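Long-range contacts in afamin (Homo sapiens, PDB 6FAK), which carries hydrophobic molecules in body fluids, binds vitamin E and keeps lipidated Wnt proteins soluble and active: residues 33-38 with 112-117; 106-111 with 149-154. All coordinates share one frame; numbering follows the deposited sequence.

Contact 1: 33-38 with 112-117; sequences YVQEAT and VGFLPP. With NA (sodium ion), chain F.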
loop_
_atom_site.group_PDB
_atom_site.type_symbol
_atom_site.label_atom_id
_atom_site.label_comp_id
_atom_site.label_asym_id
_atom_site.label_seq_id
_atom_site.Cartn_x
_atom_site.Cartn_y
_atom_site.Cartn_z
ATOM N N TYR A 33 -8.287 -14.861 3.594
ATOM C CA TYR A 33 -9.532 -15.138 2.926
ATOM C C TYR A 33 -10.769 -15.072 3.828
ATOM O O TYR A 33 -11.842 -14.635 3.396
ATOM C CB TYR A 33 -9.450 -16.487 2.195
ATOM C CG TYR A 33 -8.726 -16.389 0.842
ATOM C CD1 TYR A 33 -9.142 -15.484 -0.141
ATOM C CD2 TYR A 33 -7.690 -17.229 0.532
ATOM C CE1 TYR A 33 -8.513 -15.423 -1.377
ATOM C CE2 TYR A 33 -7.040 -17.169 -0.702
ATOM C CZ TYR A 33 -7.463 -16.275 -1.636
ATOM O OH TYR A 33 -6.830 -16.232 -2.860
ATOM N N VAL A 34 -10.627 -15.530 5.068
ATOM C CA VAL A 34 -11.766 -15.691 5.999
ATOM C C VAL A 34 -11.323 -15.040 7.300
ATOM O O VAL A 34 -10.817 -15.689 8.246
ATOM C CB VAL A 34 -12.180 -17.177 6.202
ATOM C CG1 VAL A 34 -13.495 -17.240 6.968
ATOM C CG2 VAL A 34 -12.350 -17.916 4.875
ATOM N N GLN A 35 -11.422 -13.728 7.293
ATOM C CA GLN A 35 -10.835 -12.919 8.339
ATOM C C GLN A 35 -11.590 -13.046 9.673
ATOM O O GLN A 35 -11.069 -12.635 10.694
ATOM C CB GLN A 35 -10.807 -11.442 7.892
ATOM C CG GLN A 35 -9.822 -11.181 6.759
ATOM C CD GLN A 35 -10.170 -9.939 6.046
ATOM O OE1 GLN A 35 -10.981 -9.989 5.148
ATOM N NE2 GLN A 35 -9.616 -8.797 6.484
ATOM N N GLU A 36 -12.812 -13.573 9.622
ATOM C CA GLU A 36 -13.630 -13.875 10.824
ATOM C C GLU A 36 -13.303 -15.223 11.445
ATOM O O GLU A 36 -13.724 -15.484 12.588
ATOM C CB GLU A 36 -15.149 -13.864 10.504
ATOM C CG GLU A 36 -15.636 -12.627 9.777
ATOM C CD GLU A 36 -15.392 -12.642 8.217
ATOM O OE1 GLU A 36 -14.730 -13.596 7.677
ATOM O OE2 GLU A 36 -15.868 -11.676 7.531
ATOM N N ALA A 37 -12.587 -16.097 10.732
ATOM C CA ALA A 37 -12.255 -17.418 11.272
ATOM C C ALA A 37 -11.401 -17.341 12.548
ATOM O O ALA A 37 -10.523 -16.452 12.690
ATOM C CB ALA A 37 -11.590 -18.299 10.238
ATOM N N THR A 38 -11.702 -18.258 13.484
ATOM C CA THR A 38 -11.070 -18.322 14.780
ATOM C C THR A 38 -9.767 -19.092 14.640
ATOM O O THR A 38 -9.535 -19.790 13.655
ATOM C CB THR A 38 -11.978 -19.056 15.829
ATOM O OG1 THR A 38 -12.235 -20.396 15.377
ATOM C CG2 THR A 38 -13.331 -18.347 15.997
ATOM N N VAL A 112 -10.817 -3.575 8.447
ATOM C CA VAL A 112 -10.708 -4.630 9.463
ATOM C C VAL A 112 -11.178 -4.137 10.850
ATOM O O VAL A 112 -10.828 -4.718 11.838
ATOM C CB VAL A 112 -9.317 -5.300 9.462
ATOM C CG1 VAL A 112 -9.100 -5.961 8.112
ATOM C CG2 VAL A 112 -8.157 -4.329 9.748
ATOM N N GLY A 113 -12.048 -3.122 10.881
ATOM C CA GLY A 113 -12.553 -2.522 12.128
ATOM C C GLY A 113 -13.538 -3.428 12.822
ATOM O O GLY A 113 -13.832 -3.204 14.000
ATOM N N PHE A 114 -14.064 -4.435 12.116
ATOM C CA PHE A 114 -14.840 -5.514 12.758
ATOM C C PHE A 114 -14.035 -6.444 13.712
ATOM O O PHE A 114 -14.650 -7.260 14.439
ATOM C CB PHE A 114 -15.629 -6.360 11.753
ATOM C CG PHE A 114 -14.776 -7.146 10.798
ATOM C CD1 PHE A 114 -14.362 -8.450 11.109
ATOM C CD2 PHE A 114 -14.326 -6.576 9.628
ATOM C CE1 PHE A 114 -13.544 -9.175 10.264
ATOM C CE2 PHE A 114 -13.497 -7.322 8.767
ATOM C CZ PHE A 114 -13.123 -8.610 9.085
ATOM N N LEU A 115 -12.703 -6.373 13.675
ATOM C CA LEU A 115 -11.842 -7.151 14.563
ATOM C C LEU A 115 -11.555 -6.394 15.852
ATOM O O LEU A 115 -11.482 -5.162 15.832
ATOM C CB LEU A 115 -10.524 -7.487 13.849
ATOM C CG LEU A 115 -10.746 -8.500 12.681
ATOM C CD1 LEU A 115 -9.443 -8.826 11.992
ATOM C CD2 LEU A 115 -11.438 -9.784 13.089
ATOM N N PRO A 116 -11.319 -7.114 16.969
ATOM C CA PRO A 116 -10.925 -6.442 18.200
ATOM C C PRO A 116 -9.574 -5.747 18.078
ATOM O O PRO A 116 -8.828 -5.985 17.116
ATOM C CB PRO A 116 -10.806 -7.591 19.212
ATOM C CG PRO A 116 -10.492 -8.770 18.407
ATOM C CD PRO A 116 -11.192 -8.577 17.081
ATOM N N PRO A 117 -9.251 -4.899 19.056
ATOM C CA PRO A 117 -7.903 -4.344 19.088
ATOM C C PRO A 117 -6.885 -5.506 19.120
ATOM O O PRO A 117 -7.146 -6.541 19.710
ATOM C CB PRO A 117 -7.861 -3.543 20.405
ATOM C CG PRO A 117 -9.262 -3.467 20.908
ATOM C CD PRO A 117 -10.022 -4.601 20.291
HETATM NA NA NA F . -12.960 -3.186 16.387
HETATM O O HOH W 1 -10.873 -2.111 16.582
#

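Contact 2: 106-111 with 149-154; sequences YNKKSD and NPFVFA. With NAG (2-acetamido-2-deoxy-beta-D-glucopyranose), chain B.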
loop_
_atom_site.group_PDB
_atom_site.type_symbol
_atom_site.label_atom_id
_atom_site.label_comp_id
_atom_site.label_asym_id
_atom_site.label_seq_id
_atom_site.Cartn_x
_atom_site.Cartn_y
_atom_site.Cartn_z
ATOM N N TYR A 106 -12.965 -11.475 -3.778
ATOM C CA TYR A 106 -13.938 -10.476 -3.408
ATOM C C TYR A 106 -14.396 -10.526 -1.944
ATOM O O TYR A 106 -14.900 -9.514 -1.466
ATOM C CB TYR A 106 -15.169 -10.446 -4.335
ATOM C CG TYR A 106 -14.879 -9.973 -5.738
ATOM C CD1 TYR A 106 -14.110 -8.847 -5.959
ATOM C CD2 TYR A 106 -15.402 -10.628 -6.853
ATOM C CE1 TYR A 106 -13.831 -8.406 -7.232
ATOM C CE2 TYR A 106 -15.130 -10.180 -8.148
ATOM C CZ TYR A 106 -14.327 -9.075 -8.321
ATOM O OH TYR A 106 -14.047 -8.559 -9.573
ATOM N N ASN A 107 -14.235 -11.659 -1.275
ATOM C CA ASN A 107 -14.588 -11.827 0.126
ATOM C C ASN A 107 -13.666 -11.087 1.102
ATOM O O ASN A 107 -14.046 -10.860 2.256
ATOM C CB ASN A 107 -14.591 -13.325 0.473
ATOM C CG ASN A 107 -15.352 -13.639 1.783
ATOM O OD1 ASN A 107 -16.485 -13.281 1.889
ATOM N ND2 ASN A 107 -14.709 -14.327 2.739
ATOM N N LYS A 108 -12.443 -10.726 0.677
ATOM C CA LYS A 108 -11.515 -10.007 1.572
ATOM C C LYS A 108 -12.071 -8.645 1.890
ATOM O O LYS A 108 -12.628 -7.987 1.000
ATOM C CB LYS A 108 -10.120 -9.883 0.932
ATOM C CG LYS A 108 -9.481 -11.249 0.802
ATOM C CD LYS A 108 -8.064 -11.172 0.283
ATOM C CE LYS A 108 -7.362 -12.522 0.298
ATOM N NZ LYS A 108 -5.913 -12.277 0.118
ATOM N N LYS A 109 -11.924 -8.222 3.144
ATOM C CA LYS A 109 -12.337 -6.876 3.583
ATOM C C LYS A 109 -11.134 -6.030 3.941
ATOM O O LYS A 109 -10.355 -6.406 4.852
ATOM C CB LYS A 109 -13.230 -6.981 4.829
ATOM C CG LYS A 109 -14.572 -7.667 4.542
ATOM C CD LYS A 109 -14.574 -9.054 5.165
ATOM C CE LYS A 109 -15.679 -9.941 4.618
ATOM N NZ LYS A 109 -15.337 -11.309 4.998
ATOM N N SER A 110 -10.991 -4.899 3.245
ATOM C CA SER A 110 -9.995 -3.872 3.592
ATOM C C SER A 110 -10.233 -3.269 4.964
ATOM O O SER A 110 -9.285 -3.048 5.699
ATOM C CB SER A 110 -10.003 -2.748 2.539
ATOM O OG SER A 110 -11.335 -2.536 2.094
ATOM N N ASP A 111 -11.501 -3.060 5.325
ATOM C CA ASP A 111 -11.861 -2.379 6.597
ATOM C C ASP A 111 -11.884 -3.470 7.673
ATOM O O ASP A 111 -12.806 -4.261 7.720
ATOM C CB ASP A 111 -13.225 -1.644 6.465
ATOM C CG ASP A 111 -13.843 -1.247 7.836
ATOM O OD1 ASP A 111 -13.165 -1.234 8.867
ATOM O OD2 ASP A 111 -15.026 -0.925 7.875
ATOM N N ASN A 149 -4.367 -7.767 7.692
ATOM C CA ASN A 149 -3.590 -7.307 6.525
ATOM C C ASN A 149 -3.881 -8.277 5.368
ATOM O O ASN A 149 -2.992 -9.013 4.922
ATOM C CB ASN A 149 -2.077 -7.241 6.874
ATOM C CG ASN A 149 -1.776 -6.209 7.909
ATOM O OD1 ASN A 149 -1.620 -5.059 7.568
ATOM N ND2 ASN A 149 -1.757 -6.602 9.213
ATOM N N PRO A 150 -5.131 -8.303 4.893
ATOM C CA PRO A 150 -5.546 -9.393 4.017
ATOM C C PRO A 150 -4.927 -9.383 2.632
ATOM O O PRO A 150 -5.048 -10.394 1.957
ATOM C CB PRO A 150 -7.057 -9.145 3.837
ATOM C CG PRO A 150 -7.265 -7.709 4.179
ATOM C CD PRO A 150 -6.245 -7.404 5.217
ATOM N N PHE A 151 -4.327 -8.248 2.223
ATOM C CA PHE A 151 -3.755 -8.139 0.882
ATOM C C PHE A 151 -2.245 -8.232 0.870
ATOM O O PHE A 151 -1.681 -8.270 -0.211
ATOM C CB PHE A 151 -4.198 -6.862 0.217
ATOM C CG PHE A 151 -5.677 -6.780 0.045
ATOM C CD1 PHE A 151 -6.301 -7.587 -0.871
ATOM C CD2 PHE A 151 -6.442 -5.900 0.813
ATOM C CE1 PHE A 151 -7.650 -7.588 -1.012
ATOM C CE2 PHE A 151 -7.803 -5.886 0.661
ATOM C CZ PHE A 151 -8.397 -6.723 -0.256
ATOM N N VAL A 152 -1.587 -8.235 2.032
ATOM C CA VAL A 152 -0.117 -8.254 2.071
ATOM C C VAL A 152 0.378 -9.600 1.567
ATOM O O VAL A 152 -0.163 -10.647 1.916
ATOM C CB VAL A 152 0.439 -7.968 3.464
ATOM C CG1 VAL A 152 1.975 -7.902 3.491
ATOM C CG2 VAL A 152 -0.050 -6.579 3.861
ATOM N N PHE A 153 1.418 -9.554 0.756
ATOM C CA PHE A 153 1.881 -10.778 0.072
ATOM C C PHE A 153 2.629 -11.676 1.073
ATOM O O PHE A 153 3.299 -11.157 1.990
ATOM C CB PHE A 153 2.843 -10.455 -1.068
ATOM C CG PHE A 153 2.273 -9.637 -2.207
ATOM C CD1 PHE A 153 0.895 -9.338 -2.332
ATOM C CD2 PHE A 153 3.130 -9.235 -3.208
ATOM C CE1 PHE A 153 0.412 -8.602 -3.430
ATOM C CE2 PHE A 153 2.662 -8.497 -4.308
ATOM C CZ PHE A 153 1.322 -8.163 -4.403
ATOM N N ALA A 154 2.516 -13.000 0.879
ATOM C CA ALA A 154 3.101 -13.985 1.817
ATOM C C ALA A 154 4.588 -13.828 2.120
ATOM O O ALA A 154 4.965 -13.919 3.298
ATOM C CB ALA A 154 2.753 -15.406 1.442
HETATM C C1 NAG B . -14.205 -2.895 -11.146
HETATM C C2 NAG B . -15.012 -4.145 -11.476
HETATM C C3 NAG B . -14.263 -5.005 -12.486
HETATM C C4 NAG B . -13.906 -4.173 -13.709
HETATM C C5 NAG B . -13.185 -2.883 -13.305
HETATM C C6 NAG B . -12.928 -1.994 -14.517
HETATM C C7 NAG B . -16.481 -5.487 -10.025
HETATM C C8 NAG B . -17.551 -5.344 -11.074
HETATM N N2 NAG B . -15.297 -4.901 -10.264
HETATM O O3 NAG B . -15.073 -6.126 -12.874
HETATM O O4 NAG B . -13.085 -4.945 -14.594
HETATM O O5 NAG B . -13.963 -2.152 -12.344
HETATM O O6 NAG B . -14.173 -1.589 -15.098
HETATM O O7 NAG B . -16.684 -6.110 -8.996
#

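Contact 1: 33-38 with 112-117
Residues 33-38 and 112-117 meet through two type I beta turns, Val34 to Ala37 and Val112 to Leu115, with the CA atoms of Glu36 and Leu115 7.9 Å apart. Each turn is closed by its own backbone bond, from Ala37 N to Val34 O and from Leu115 N to Val112 O. The contact is mostly van der Waals packing of side chains. Phe114 takes part with the rim of its ring: Gln35 CB lies in the ring plane, 3.8 Å from Phe114 CZ. The ring reaches Gln35 because its CG sits between the backbone N and the carbonyl carbon (chi1 65°). Glu36 CG comes up obliquely to Phe114 CE1 at 4.1 Å. The side chains of Gln35 and Val112 cross at about a right angle, and Gln35 NE2 lies 3.3 Å from Val112 CG1. In this all-helical albumin domain, the contact joins the loop linking helix 22-33 to helix 39-58 with the long loop leading to helix 123-132. The polar ends turn to other partners: Gln35 OE1 accepts a hydrogen bond from Lys109 N, and Glu36 OE2 forms a salt bridge with Lys109 NZ. Leu115 CD2 packs against Gln35 O, which also accepts a hydrogen bond from Arg147 NH2. The same turn binds a sodium ion through Gly113 O and Leu115 O, each at 2.5 Å, with a water as a further ligand.

Contact 2: 106-111 with 149-154
Lys108 has CG anti to its carbonyl carbon (chi1 -66°), and the rest of its chain is extended, which carries NZ to the backbone of Pro150. Phe151 takes a similar first torsion (chi1 -61°), and its ring comes back beside the lysine chain. The contact ties two interhelical loops of the first albumin domain, one after helix 97-106 and the other between helix 134-148 and helix 154-171. Residues Asn149 to Val152 form a type I beta turn, and Phe153 is the N-cap residue of the helix that follows. The side chains of Lys108 and Phe151 slide past each other in opposite directions. Lys108 CB approaches the ring obliquely, 3.8 Å from Phe151 CZ, and Lys108 CD is 3.8 Å from Phe151 CE1. Ser110 CA sits at the ring edge, 4.2 Å from Phe151 CE2. Val464 and Asn465 also pack on Phe151. Next along the chain from Lys108, Lys109 O is 3.4 Å from Pro150 CG. The ammonium end of Lys108 also makes a cation-pi contact with Tyr33. A methionine in place of Lys108 would probably leave Pro150 O without its ammonium donor and Tyr33 without its cation. The bond from Lys108 NZ to Pro150 O is 2.8 Å long, with a C=O...N angle of 164°.

Overall arrangement
Both contacts lie in the first albumin domain and share the loop between helix 97-106 and helix 123-132; its residues 106-111 run directly into 112-117. Contact 2 is buried, its centre about 11 Å from the centre of the chain. Contact 1 is only partly buried, its centre about 19 Å from that point, and includes a sodium-binding turn with Gly113 and Phe114 at the surface. Their chemistry differs accordingly: contact 2 adds a lysine-to-carbonyl hydrogen bond to its packing, while contact 1 is packing alone between its segments. Lys109 of contact 2 is the polar partner of contact 1. Gln35 also packs on Pro150, so the three loops form one continuous cluster.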